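Local coordinates for protein glucuronan lyase A (Trichoderma reesei, PDB 2ZZJ) that is an endo-beta-1,4-glucuronan lyase, which probably cleaves beta-1,4-linked glucuronic acid chains by elimination, and binds a calcium ion in a beta-jelly roll, at residues A[167-172]-A[177-182]; A[109-114]-A[120-125]; A[42-47]-A[208-213]; A[85-90]-A[215-220]. One frame throughout, in Å; residues are numbered along the deposited sequence.

Contact 1: residues A[167-172]-A[177-182]; sequences YFKIWF and VHEEYN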
# COMPACT_ATOMS: atom_id res chain seq x y z
N TYR A 167 -4.83 16.91 3.13
CA TYR A 167 -3.91 17.06 2.03
C TYR A 167 -3.21 15.72 1.80
O TYR A 167 -3.27 14.84 2.66
CB TYR A 167 -2.89 18.19 2.25
CG TYR A 167 -2.18 18.24 3.57
CD1 TYR A 167 -1.12 17.36 3.87
CD2 TYR A 167 -2.51 19.22 4.51
CE1 TYR A 167 -0.45 17.44 5.08
CE2 TYR A 167 -1.84 19.31 5.72
CZ TYR A 167 -0.81 18.43 6.00
OH TYR A 167 -0.17 18.53 7.21
N PHE A 168 -2.56 15.59 0.65
CA PHE A 168 -2.13 14.29 0.15
C PHE A 168 -0.88 14.53 -0.68
O PHE A 168 -0.93 15.10 -1.77
CB PHE A 168 -3.29 13.67 -0.64
CG PHE A 168 -3.03 12.27 -1.18
CD1 PHE A 168 -3.23 11.15 -0.38
CD2 PHE A 168 -2.69 12.09 -2.51
CE1 PHE A 168 -3.05 9.85 -0.89
CE2 PHE A 168 -2.51 10.79 -3.03
CZ PHE A 168 -2.67 9.69 -2.20
N LYS A 169 0.27 14.17 -0.11
CA LYS A 169 1.56 14.49 -0.69
C LYS A 169 2.39 13.22 -0.77
O LYS A 169 2.35 12.42 0.16
CB LYS A 169 2.28 15.52 0.20
CG LYS A 169 1.45 16.79 0.40
CD LYS A 169 2.00 17.73 1.47
CE LYS A 169 3.35 18.31 1.08
NZ LYS A 169 3.82 19.32 2.12
N ILE A 170 3.11 13.04 -1.88
CA ILE A 170 3.90 11.82 -2.13
C ILE A 170 5.26 12.19 -2.72
O ILE A 170 5.35 13.02 -3.64
CB ILE A 170 3.18 10.87 -3.12
CG1 ILE A 170 1.78 10.49 -2.61
CG2 ILE A 170 4.05 9.59 -3.41
CD1 ILE A 170 0.96 9.55 -3.53
N TRP A 171 6.32 11.54 -2.21
CA TRP A 171 7.67 11.65 -2.71
C TRP A 171 8.07 10.27 -3.24
O TRP A 171 7.69 9.23 -2.64
CB TRP A 171 8.66 12.00 -1.59
CG TRP A 171 8.67 13.42 -1.16
CD1 TRP A 171 9.60 14.38 -1.49
CD2 TRP A 171 7.72 14.06 -0.30
NE1 TRP A 171 9.28 15.58 -0.88
CE2 TRP A 171 8.14 15.41 -0.14
CE3 TRP A 171 6.58 13.62 0.38
CZ2 TRP A 171 7.44 16.32 0.65
CZ3 TRP A 171 5.88 14.54 1.19
CH2 TRP A 171 6.31 15.87 1.30
N PHE A 172 8.84 10.26 -4.33
CA PHE A 172 9.35 9.00 -4.91
C PHE A 172 10.85 9.19 -5.16
O PHE A 172 11.25 10.16 -5.83
CB PHE A 172 8.63 8.67 -6.21
CG PHE A 172 9.02 7.34 -6.81
CD1 PHE A 172 8.42 6.15 -6.36
CD2 PHE A 172 9.97 7.27 -7.83
CE1 PHE A 172 8.80 4.92 -6.93
CE2 PHE A 172 10.34 6.06 -8.39
CZ PHE A 172 9.76 4.88 -7.94
N VAL A 177 6.68 14.16 -5.92
CA VAL A 177 6.01 13.84 -7.20
C VAL A 177 4.54 14.17 -7.20
O VAL A 177 3.91 14.15 -8.26
CB VAL A 177 6.22 12.38 -7.67
CG1 VAL A 177 7.69 12.11 -7.94
CG2 VAL A 177 5.59 11.39 -6.69
N HIS A 178 3.97 14.45 -6.04
CA HIS A 178 2.58 14.81 -6.01
C HIS A 178 2.28 15.61 -4.77
O HIS A 178 2.73 15.29 -3.69
CB HIS A 178 1.68 13.56 -6.03
CG HIS A 178 0.23 13.86 -6.24
ND1 HIS A 178 -0.30 14.15 -7.48
CD2 HIS A 178 -0.81 13.95 -5.36
CE1 HIS A 178 -1.60 14.38 -7.36
NE2 HIS A 178 -1.93 14.28 -6.08
N GLU A 179 1.51 16.69 -4.92
CA GLU A 179 0.96 17.31 -3.73
C GLU A 179 -0.35 17.98 -4.08
O GLU A 179 -0.50 18.56 -5.16
CB GLU A 179 1.97 18.24 -3.05
CG GLU A 179 1.76 19.73 -3.26
CD GLU A 179 3.04 20.52 -3.14
OE1 GLU A 179 3.54 20.94 -4.20
OE2 GLU A 179 3.56 20.67 -2.01
N GLU A 180 -1.31 17.82 -3.20
CA GLU A 180 -2.55 18.54 -3.34
C GLU A 180 -3.10 18.86 -1.95
O GLU A 180 -2.88 18.12 -0.99
CB GLU A 180 -3.55 17.77 -4.22
CG GLU A 180 -4.09 16.51 -3.63
CD GLU A 180 -4.94 15.75 -4.64
OE1 GLU A 180 -6.11 16.14 -4.83
OE2 GLU A 180 -4.45 14.78 -5.25
N TYR A 181 -3.79 20.01 -1.86
CA TYR A 181 -4.24 20.57 -0.58
C TYR A 181 -5.75 20.77 -0.53
O TYR A 181 -6.43 20.73 -1.56
CB TYR A 181 -3.52 21.89 -0.33
CG TYR A 181 -2.05 21.69 -0.13
CD1 TYR A 181 -1.52 21.42 1.14
CD2 TYR A 181 -1.19 21.71 -1.23
CE1 TYR A 181 -0.15 21.20 1.31
CE2 TYR A 181 0.17 21.49 -1.07
CZ TYR A 181 0.68 21.23 0.20
OH TYR A 181 2.04 21.02 0.33
N ASN A 182 -6.26 21.00 0.67
CA ASN A 182 -7.69 21.29 0.84
C ASN A 182 -8.56 20.27 0.11
O ASN A 182 -9.42 20.63 -0.72
CB ASN A 182 -8.01 22.72 0.36
CG ASN A 182 -7.12 23.77 1.02
OD1 ASN A 182 -6.99 23.81 2.24
ND2 ASN A 182 -6.51 24.63 0.21

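Contact 2: residues A[109-114]-A[120-125]; sequences STMIWI and YSRYVN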
# COMPACT_ATOMS: atom_id res chain seq x y z
N SER A 109 -8.92 2.37 1.81
CA SER A 109 -8.97 3.76 1.40
C SER A 109 -7.85 4.07 0.42
O SER A 109 -7.95 3.80 -0.80
CB SER A 109 -8.94 4.70 2.62
OG SER A 109 -7.83 4.48 3.48
N THR A 110 -6.77 4.65 0.93
CA THR A 110 -5.65 4.95 0.06
C THR A 110 -4.93 3.63 -0.27
O THR A 110 -4.75 2.76 0.59
CB THR A 110 -4.70 6.00 0.68
OG1 THR A 110 -5.24 7.33 0.44
CG2 THR A 110 -3.31 5.95 0.07
N MET A 111 -4.56 3.50 -1.55
CA MET A 111 -3.84 2.32 -2.05
C MET A 111 -2.70 2.78 -2.92
O MET A 111 -2.77 3.88 -3.54
CB MET A 111 -4.76 1.35 -2.84
CG MET A 111 -5.93 0.78 -2.02
SD MET A 111 -7.08 -0.17 -3.09
CE MET A 111 -6.32 -1.76 -2.97
N ILE A 112 -1.65 1.97 -2.97
CA ILE A 112 -0.52 2.28 -3.82
C ILE A 112 -0.27 1.07 -4.69
O ILE A 112 -0.17 -0.05 -4.18
CB ILE A 112 0.76 2.64 -2.99
CG1 ILE A 112 0.42 3.75 -1.95
CG2 ILE A 112 1.94 3.00 -3.96
CD1 ILE A 112 1.57 4.26 -1.10
N TRP A 113 -0.15 1.27 -6.01
CA TRP A 113 0.01 0.14 -6.90
C TRP A 113 0.84 0.45 -8.13
O TRP A 113 1.14 1.61 -8.37
CB TRP A 113 -1.35 -0.48 -7.29
CG TRP A 113 -2.29 0.34 -8.19
CD1 TRP A 113 -2.52 0.14 -9.54
CD2 TRP A 113 -3.22 1.37 -7.78
NE1 TRP A 113 -3.48 1.01 -10.00
CE2 TRP A 113 -3.93 1.77 -8.95
CE3 TRP A 113 -3.52 1.99 -6.55
CZ2 TRP A 113 -4.92 2.76 -8.92
CZ3 TRP A 113 -4.49 3.00 -6.52
CH2 TRP A 113 -5.18 3.37 -7.72
N ILE A 114 1.26 -0.62 -8.81
CA ILE A 114 1.93 -0.55 -10.13
C ILE A 114 0.91 -0.87 -11.22
O ILE A 114 0.21 -1.87 -11.11
CB ILE A 114 3.10 -1.61 -10.24
CG1 ILE A 114 4.07 -1.52 -9.05
CG2 ILE A 114 3.93 -1.39 -11.51
CD1 ILE A 114 4.76 -0.19 -8.91
N TYR A 120 0.79 4.30 -9.21
CA TYR A 120 -0.51 4.93 -9.03
C TYR A 120 -0.87 5.04 -7.54
O TYR A 120 -0.47 4.19 -6.75
CB TYR A 120 -1.58 4.02 -9.63
CG TYR A 120 -1.81 4.16 -11.11
CD1 TYR A 120 -3.11 4.35 -11.60
CD2 TYR A 120 -0.75 4.08 -12.02
CE1 TYR A 120 -3.36 4.48 -12.96
CE2 TYR A 120 -1.00 4.20 -13.41
CZ TYR A 120 -2.31 4.40 -13.85
OH TYR A 120 -2.56 4.52 -15.22
N SER A 121 -1.68 6.03 -7.17
CA SER A 121 -2.28 5.99 -5.83
C SER A 121 -3.67 6.55 -5.91
O SER A 121 -4.14 6.89 -7.00
CB SER A 121 -1.43 6.71 -4.77
OG SER A 121 -1.92 6.40 -3.46
N ARG A 122 -4.35 6.61 -4.77
CA ARG A 122 -5.70 7.15 -4.71
C ARG A 122 -6.02 7.51 -3.29
O ARG A 122 -5.30 7.11 -2.39
CB ARG A 122 -6.70 6.08 -5.16
CG ARG A 122 -6.83 4.96 -4.19
CD ARG A 122 -7.74 3.85 -4.69
NE ARG A 122 -8.43 3.25 -3.57
CZ ARG A 122 -9.47 2.42 -3.68
NH1 ARG A 122 -10.04 1.92 -2.60
NH2 ARG A 122 -9.95 2.09 -4.88
N TYR A 123 -7.08 8.29 -3.09
CA TYR A 123 -7.68 8.40 -1.79
C TYR A 123 -9.19 8.30 -2.00
O TYR A 123 -9.67 8.44 -3.15
CB TYR A 123 -7.31 9.71 -1.09
CG TYR A 123 -7.54 10.98 -1.90
CD1 TYR A 123 -8.76 11.68 -1.84
CD2 TYR A 123 -6.55 11.49 -2.71
CE1 TYR A 123 -8.97 12.87 -2.59
CE2 TYR A 123 -6.74 12.66 -3.46
CZ TYR A 123 -7.97 13.35 -3.40
OH TYR A 123 -8.13 14.52 -4.17
N VAL A 124 -9.90 8.05 -0.91
CA VAL A 124 -11.35 7.86 -0.91
C VAL A 124 -11.98 8.86 0.04
O VAL A 124 -11.47 9.10 1.13
CB VAL A 124 -11.69 6.40 -0.49
CG1 VAL A 124 -13.17 6.16 -0.46
CG2 VAL A 124 -11.06 5.43 -1.48
N ASN A 125 -13.09 9.46 -0.37
CA ASN A 125 -13.86 10.30 0.54
C ASN A 125 -15.35 10.10 0.30
O ASN A 125 -15.76 9.50 -0.71
CB ASN A 125 -13.45 11.78 0.43
CG ASN A 125 -13.64 12.31 -0.97
OD1 ASN A 125 -14.64 12.02 -1.62
ND2 ASN A 125 -12.69 13.12 -1.44
O HOH W 1 -7.99 7.67 1.32

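Contact 3: residues A[42-47]-A[208-213]; sequences QTYTPG and GHMTGT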
# COMPACT_ATOMS: atom_id res chain seq x y z
N GLN A 42 3.74 -13.91 -4.93
CA GLN A 42 2.42 -14.46 -5.22
C GLN A 42 2.47 -15.28 -6.51
O GLN A 42 3.28 -15.00 -7.40
CB GLN A 42 1.35 -13.37 -5.34
CG GLN A 42 0.67 -13.03 -4.00
CD GLN A 42 -0.18 -14.22 -3.51
OE1 GLN A 42 -0.54 -15.09 -4.32
NE2 GLN A 42 -0.49 -14.26 -2.21
N THR A 43 1.62 -16.30 -6.61
CA THR A 43 1.66 -17.23 -7.74
C THR A 43 0.26 -17.40 -8.27
O THR A 43 -0.66 -17.75 -7.51
CB THR A 43 2.24 -18.62 -7.33
OG1 THR A 43 3.57 -18.49 -6.84
CG2 THR A 43 2.24 -19.60 -8.53
N TYR A 44 0.08 -17.13 -9.55
CA TYR A 44 -1.24 -17.24 -10.16
C TYR A 44 -1.57 -18.73 -10.25
O TYR A 44 -0.69 -19.52 -10.57
CB TYR A 44 -1.26 -16.62 -11.57
CG TYR A 44 -2.66 -16.59 -12.18
CD1 TYR A 44 -3.66 -15.78 -11.65
CD2 TYR A 44 -2.98 -17.41 -13.28
CE1 TYR A 44 -4.95 -15.78 -12.20
CE2 TYR A 44 -4.26 -17.41 -13.83
CZ TYR A 44 -5.24 -16.62 -13.29
OH TYR A 44 -6.51 -16.61 -13.84
N THR A 45 -2.83 -19.09 -9.96
CA THR A 45 -3.27 -20.51 -9.97
C THR A 45 -4.63 -20.56 -10.67
O THR A 45 -5.66 -20.20 -10.09
CB THR A 45 -3.38 -21.13 -8.54
OG1 THR A 45 -4.31 -20.37 -7.78
CG2 THR A 45 -2.04 -21.15 -7.81
N PRO A 46 -4.64 -20.94 -11.97
CA PRO A 46 -5.91 -21.00 -12.69
C PRO A 46 -6.92 -21.86 -11.92
O PRO A 46 -6.53 -22.85 -11.28
CB PRO A 46 -5.52 -21.64 -14.03
CG PRO A 46 -4.08 -21.29 -14.22
CD PRO A 46 -3.49 -21.33 -12.81
N GLY A 47 -8.17 -21.43 -11.92
CA GLY A 47 -9.24 -22.16 -11.23
C GLY A 47 -9.66 -21.51 -9.92
O GLY A 47 -10.86 -21.46 -9.61
N GLY A 208 -10.63 -11.79 -13.42
CA GLY A 208 -10.94 -13.16 -13.77
C GLY A 208 -9.87 -13.88 -14.56
O GLY A 208 -10.07 -15.02 -14.99
N HIS A 209 -8.72 -13.22 -14.75
CA HIS A 209 -7.62 -13.81 -15.51
C HIS A 209 -6.37 -12.99 -15.26
O HIS A 209 -6.46 -11.87 -14.75
CB HIS A 209 -7.91 -13.79 -17.03
CG HIS A 209 -8.06 -12.41 -17.58
ND1 HIS A 209 -9.23 -11.69 -17.45
CD2 HIS A 209 -7.18 -11.59 -18.20
CE1 HIS A 209 -9.07 -10.49 -17.98
NE2 HIS A 209 -7.83 -10.40 -18.44
N MET A 210 -5.23 -13.55 -15.67
CA MET A 210 -3.95 -12.90 -15.62
C MET A 210 -3.48 -12.52 -17.02
O MET A 210 -3.49 -13.35 -17.93
CB MET A 210 -2.93 -13.84 -14.99
CG MET A 210 -1.52 -13.37 -15.18
SD MET A 210 -0.26 -14.55 -14.70
CE MET A 210 -0.40 -15.82 -15.95
N THR A 211 -3.05 -11.28 -17.18
CA THR A 211 -2.46 -10.77 -18.43
C THR A 211 -0.96 -11.07 -18.43
O THR A 211 -0.26 -10.75 -17.46
CB THR A 211 -2.72 -9.26 -18.53
OG1 THR A 211 -4.12 -9.03 -18.42
CG2 THR A 211 -2.21 -8.63 -19.82
N GLY A 212 -0.46 -11.65 -19.52
CA GLY A 212 0.96 -11.97 -19.62
C GLY A 212 1.32 -13.34 -19.11
O GLY A 212 0.44 -14.19 -18.92
N THR A 213 2.62 -13.57 -18.90
CA THR A 213 3.14 -14.90 -18.64
C THR A 213 3.94 -15.01 -17.35
O THR A 213 4.51 -16.07 -17.06
CB THR A 213 3.97 -15.45 -19.84
OG1 THR A 213 5.04 -14.55 -20.13
CG2 THR A 213 3.08 -15.58 -21.06

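Contact 4: residues A[85-90]-A[215-220]; sequences QSYNIA and GFRQVW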
# COMPACT_ATOMS: atom_id res chain seq x y z
N GLN A 85 -2.37 -4.67 -15.91
CA GLN A 85 -3.12 -5.00 -14.69
C GLN A 85 -2.49 -4.29 -13.49
O GLN A 85 -1.36 -3.82 -13.58
CB GLN A 85 -3.16 -6.50 -14.44
CG GLN A 85 -4.10 -7.26 -15.40
CD GLN A 85 -4.23 -8.73 -15.08
OE1 GLN A 85 -3.23 -9.44 -14.96
NE2 GLN A 85 -5.46 -9.21 -15.00
N SER A 86 -3.24 -4.20 -12.40
CA SER A 86 -2.71 -3.69 -11.13
C SER A 86 -2.01 -4.78 -10.35
O SER A 86 -2.55 -5.87 -10.21
CB SER A 86 -3.84 -3.14 -10.27
OG SER A 86 -3.43 -3.01 -8.90
N TYR A 87 -0.83 -4.45 -9.83
CA TYR A 87 -0.20 -5.21 -8.73
C TYR A 87 -0.06 -4.20 -7.59
O TYR A 87 0.66 -3.21 -7.72
CB TYR A 87 1.15 -5.82 -9.13
CG TYR A 87 1.00 -6.88 -10.20
CD1 TYR A 87 0.74 -8.20 -9.84
CD2 TYR A 87 1.03 -6.54 -11.57
CE1 TYR A 87 0.57 -9.18 -10.82
CE2 TYR A 87 0.86 -7.52 -12.56
CZ TYR A 87 0.62 -8.84 -12.16
OH TYR A 87 0.42 -9.85 -13.09
N ASN A 88 -0.82 -4.42 -6.52
CA ASN A 88 -0.89 -3.47 -5.44
C ASN A 88 0.32 -3.71 -4.54
O ASN A 88 0.71 -4.86 -4.32
CB ASN A 88 -2.19 -3.65 -4.66
CG ASN A 88 -2.55 -2.42 -3.85
OD1 ASN A 88 -3.10 -1.44 -4.38
ND2 ASN A 88 -2.25 -2.45 -2.56
N ILE A 89 0.93 -2.63 -4.04
CA ILE A 89 2.12 -2.78 -3.20
C ILE A 89 1.96 -2.28 -1.74
O ILE A 89 2.80 -2.63 -0.90
CB ILE A 89 3.40 -2.18 -3.84
CG1 ILE A 89 3.26 -0.65 -4.07
CG2 ILE A 89 3.76 -2.91 -5.19
CD1 ILE A 89 4.61 0.01 -4.53
N ALA A 90 0.94 -1.46 -1.47
CA ALA A 90 0.64 -0.98 -0.09
C ALA A 90 -0.80 -0.53 -0.02
O ALA A 90 -1.39 -0.11 -1.05
CB ALA A 90 1.56 0.18 0.30
N GLY A 215 3.37 -15.53 -13.93
CA GLY A 215 2.44 -15.91 -12.87
C GLY A 215 3.10 -15.99 -11.50
O GLY A 215 2.40 -16.11 -10.49
N PHE A 216 4.42 -15.91 -11.47
CA PHE A 216 5.15 -15.86 -10.21
C PHE A 216 5.75 -14.47 -10.06
O PHE A 216 6.69 -14.10 -10.77
CB PHE A 216 6.27 -16.91 -10.20
CG PHE A 216 7.09 -16.91 -8.93
CD1 PHE A 216 6.49 -17.16 -7.69
CD2 PHE A 216 8.48 -16.71 -8.99
CE1 PHE A 216 7.26 -17.21 -6.50
CE2 PHE A 216 9.24 -16.74 -7.82
CZ PHE A 216 8.62 -16.97 -6.57
N ARG A 217 5.22 -13.73 -9.10
CA ARG A 217 5.55 -12.31 -8.95
C ARG A 217 6.29 -12.09 -7.64
O ARG A 217 5.90 -12.65 -6.63
CB ARG A 217 4.28 -11.47 -8.98
CG ARG A 217 3.54 -11.47 -10.35
CD ARG A 217 4.23 -10.46 -11.28
NE ARG A 217 3.72 -10.53 -12.65
CZ ARG A 217 3.91 -9.58 -13.56
NH1 ARG A 217 4.57 -8.45 -13.24
NH2 ARG A 217 3.39 -9.73 -14.79
N GLN A 218 7.34 -11.26 -7.66
CA GLN A 218 8.16 -11.02 -6.45
C GLN A 218 8.43 -9.53 -6.22
O GLN A 218 8.83 -8.81 -7.14
CB GLN A 218 9.52 -11.71 -6.55
CG GLN A 218 9.46 -13.18 -7.02
CD GLN A 218 10.82 -13.71 -7.25
OE1 GLN A 218 11.30 -13.77 -8.39
NE2 GLN A 218 11.48 -14.08 -6.17
N VAL A 219 8.22 -9.09 -4.97
CA VAL A 219 8.47 -7.70 -4.57
C VAL A 219 9.14 -7.75 -3.18
O VAL A 219 8.70 -8.55 -2.33
CB VAL A 219 7.18 -6.86 -4.50
CG1 VAL A 219 7.55 -5.37 -4.08
CG2 VAL A 219 6.42 -6.89 -5.85
N TRP A 220 10.20 -6.97 -2.98
CA TRP A 220 10.91 -6.89 -1.71
C TRP A 220 10.54 -5.58 -1.01
O TRP A 220 10.19 -4.60 -1.70
CB TRP A 220 12.41 -6.92 -1.93
CG TRP A 220 12.95 -8.25 -2.38
CD1 TRP A 220 13.66 -9.16 -1.63
CD2 TRP A 220 12.80 -8.83 -3.67
NE1 TRP A 220 14.00 -10.27 -2.40
CE2 TRP A 220 13.47 -10.09 -3.65
CE3 TRP A 220 12.16 -8.43 -4.84
CZ2 TRP A 220 13.50 -10.92 -4.76
CZ3 TRP A 220 12.23 -9.27 -5.96
CH2 TRP A 220 12.88 -10.49 -5.91

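Contact 1: residues A[167-172]-A[177-182]
Ile170 O is gripped by two backbone N-H groups of the facing strand, Val177 N at 2.9 Å and His178 N at 3.1 Å, both in its carbonyl plane. With Val177 and His178 thus set against one residue, strand 175-183 forms a classic beta bulge. Ile170 N returns a bond to His178 O within the bulge, and regular pairing follows at Phe168 and Glu180, which exchange bonds as a hydrogen-bonded pair.

Side chains part to the two faces. On that of Lys169, Glu179 and Tyr181, Lys169 runs alongside Glu179, then bends at chi3 (65°) to bring its ammonium to the Tyr181 hydroxyl, a weak bond (NZ to OH 3.0 Å). That hydroxyl itself donates to Glu179 OE2 at 2.8 Å, while Lys169 NZ has Gln157 as its stronger partner. The ring of Tyr181 also leans on Tyr167, whose CB lies 3.7 Å from Tyr181 CD1, the two rings inclined at 49°.

On the other face, His178 NE2 donates almost straight to Glu180 OE2 (2.7 Å), the oxygen lying in the imidazole plane. His178 CD2 meets the edge of the Phe168 ring 3.9 Å from Phe168 CD2. Outside the pair, Arg140 forms a salt bridge with Glu180 OE2 and Tyr123 bonds to Glu180 OE1, so both carboxylate oxygens have partners.

The hairpin lies at one end of its antiparallel sheet: strand 166-172 pairs on its other side with strand 152-160, while Phe168, Ile170 and Phe172 pack against strand 118-126 of the second sheet.

Contact 2: residues A[109-114]-A[120-125]
Arg122 reaches back across the hairpin to Ser109, its NE donating in the guanidinium plane to Ser109 O at 2.9 Å, nearly along the C=O axis; NH1 adds a weak bond to the same oxygen. CG lies between the backbone N and the carbonyl carbon (chi1 69°), and the side chain runs beside Met111, whose sulfur sits over the middle of one guanidinium face, SD to CZ 3.6 Å.

Trp113 takes the same first rotamer (chi1 68°), which folds its indole over the facing strand. Tyr120 CB rests on one indole face in a CH-pi contact, 3.5 Å from the centroid of the five-membered ring, while the phenol ring is inclined at 41° to that ring.

Two hydroxyls donate to backbone carbonyls across the hairpin. Ser121 OG, on the face of Ile112, gives to Met111 O at 2.7 Å from above the carbonyl plane; Thr110 OG1 gives to Arg122 O at 2.8 Å on a lone pair. A water donating to Thr110 OG1 and accepting from Val124 N bridges the strands. Straight bonds in both directions between Trp113 and Tyr120 mark a hydrogen-bonded pair of an antiparallel beta hairpin, here within a jelly-roll sheet.

Contact 3: residues A[42-47]-A[208-213]
Tyr44 lays one face of its ring on Met210. The methionine CB stands 3.7 Å from the ring centroid, only 1° off the ring normal, an almost perfectly centred CH-pi contact in which all six ring carbons lie at nearly equal distance from the methylene. From there the side chain crosses the ring obliquely toward the tyrosine backbone. CG and SD continue in an extended line, with chi1 at 167° and chi2 at -171°, so the sulfur passes beyond the ring centre and reaches the root of the aromatic side chain, SD to Tyr44 CB 3.9 Å. Its position is oblique to the ring, 4.7 Å from the centroid, and adds a Met-aromatic contact. A bend at chi3 swings the methyl to the CD2 side of the ring, CE to Tyr44 CD2 4.0 Å.

The phenol end points along the other chain in the opposite sense: Tyr44 OH reaches His209 CA at 3.4 Å, and the ring therefore spans the backbone from His209 to Met210. Around the pair, Trp204 of helix 202-207 meets the Tyr44 ring edge-to-face and also touches Met210. Backbone bonding of Tyr44 with Gly215 holds the end of strand 37-43 beside the start of strand 216-227, while Gln85 bonds to His209 O and Thr211 N and pins the loop from its other flank.

Between the two segments the attraction is dispersion and weak CH-pi and sulfur-aromatic terms. The polarisable thioether and ring thus join a strand end to the loop after helix 202-207 at the protein surface, while directional bonds to other residues fix the two backbones.

Contact 4: residues A[85-90]-A[215-220]
The Arg217 guanidinium, stacked on the ring of Tyr87, is gripped through two of its nitrogens: NE donates to Gln214 O and NH1 to Gln81 O. In this jelly roll the contact spans the space between two antiparallel sheets, strand 86-95 belonging to one and strand 216-227 to the other.

The guanidinium lies flat on the phenol end of the ring, with centres 4.3 Å apart and planes only 23° from parallel. It is offset, so that Tyr87 CZ rather than the ring centre meets the cation, CZ to Arg217 CZ 3.7 Å. Tyr87 OH lies against the same guanidinium face, 3.4 Å from both Arg217 NE and Arg217 NH2, but the angles are too poor for hydrogen bonding to either; the hydroxyl instead bonds to Trp204 NE1 of helix 202-207. The side chains themselves cross at about a right angle. In the arginine, chi1 (-67°) sets CG beside Tyr87 CE1, 3.8 Å away, and the bend at chi2 (-81°) brings CD over the ring face before the planar group spreads over the hydroxyl end.

Trp80 adds a cation-pi contact with the guanidinium. The bonds at NE and NH1 fix the rotation of the planar end; both nitrogens are directed to carbonyls, which probably helps to accommodate the buried charge beside the ring. Tyr87 in turn is steadied through its hydroxyl and by backbone bonding with Ile114 of the neighbouring strand. At the far side of the guanidinium from NE, Arg217 NH1 comes to 3.9 Å from Tyr87 CE2.

Overall arrangement
Contacts 1 and 2 are hairpins met in series along the chain, contact 2 first, and both are nested within the long loops closed by contacts 3 and 4, whose segments alternate. The two hairpins belong to different antiparallel sheets and touch, their centres about 12 Å apart, through Phe168 and the Glu180-Tyr123 bond. Contact 2 adjoins contact 4 in one sheet, where strands 86-95 and 106-115 pair. Contact 3 meets contact 4 at the neighbouring strands 37-43 and 216-227, whereas its centre is about 33 Å from that of contact 1. Contacts 3 and 4 thus join regions far apart in the chain, all within a two-sheet jelly roll and away from the calcium site.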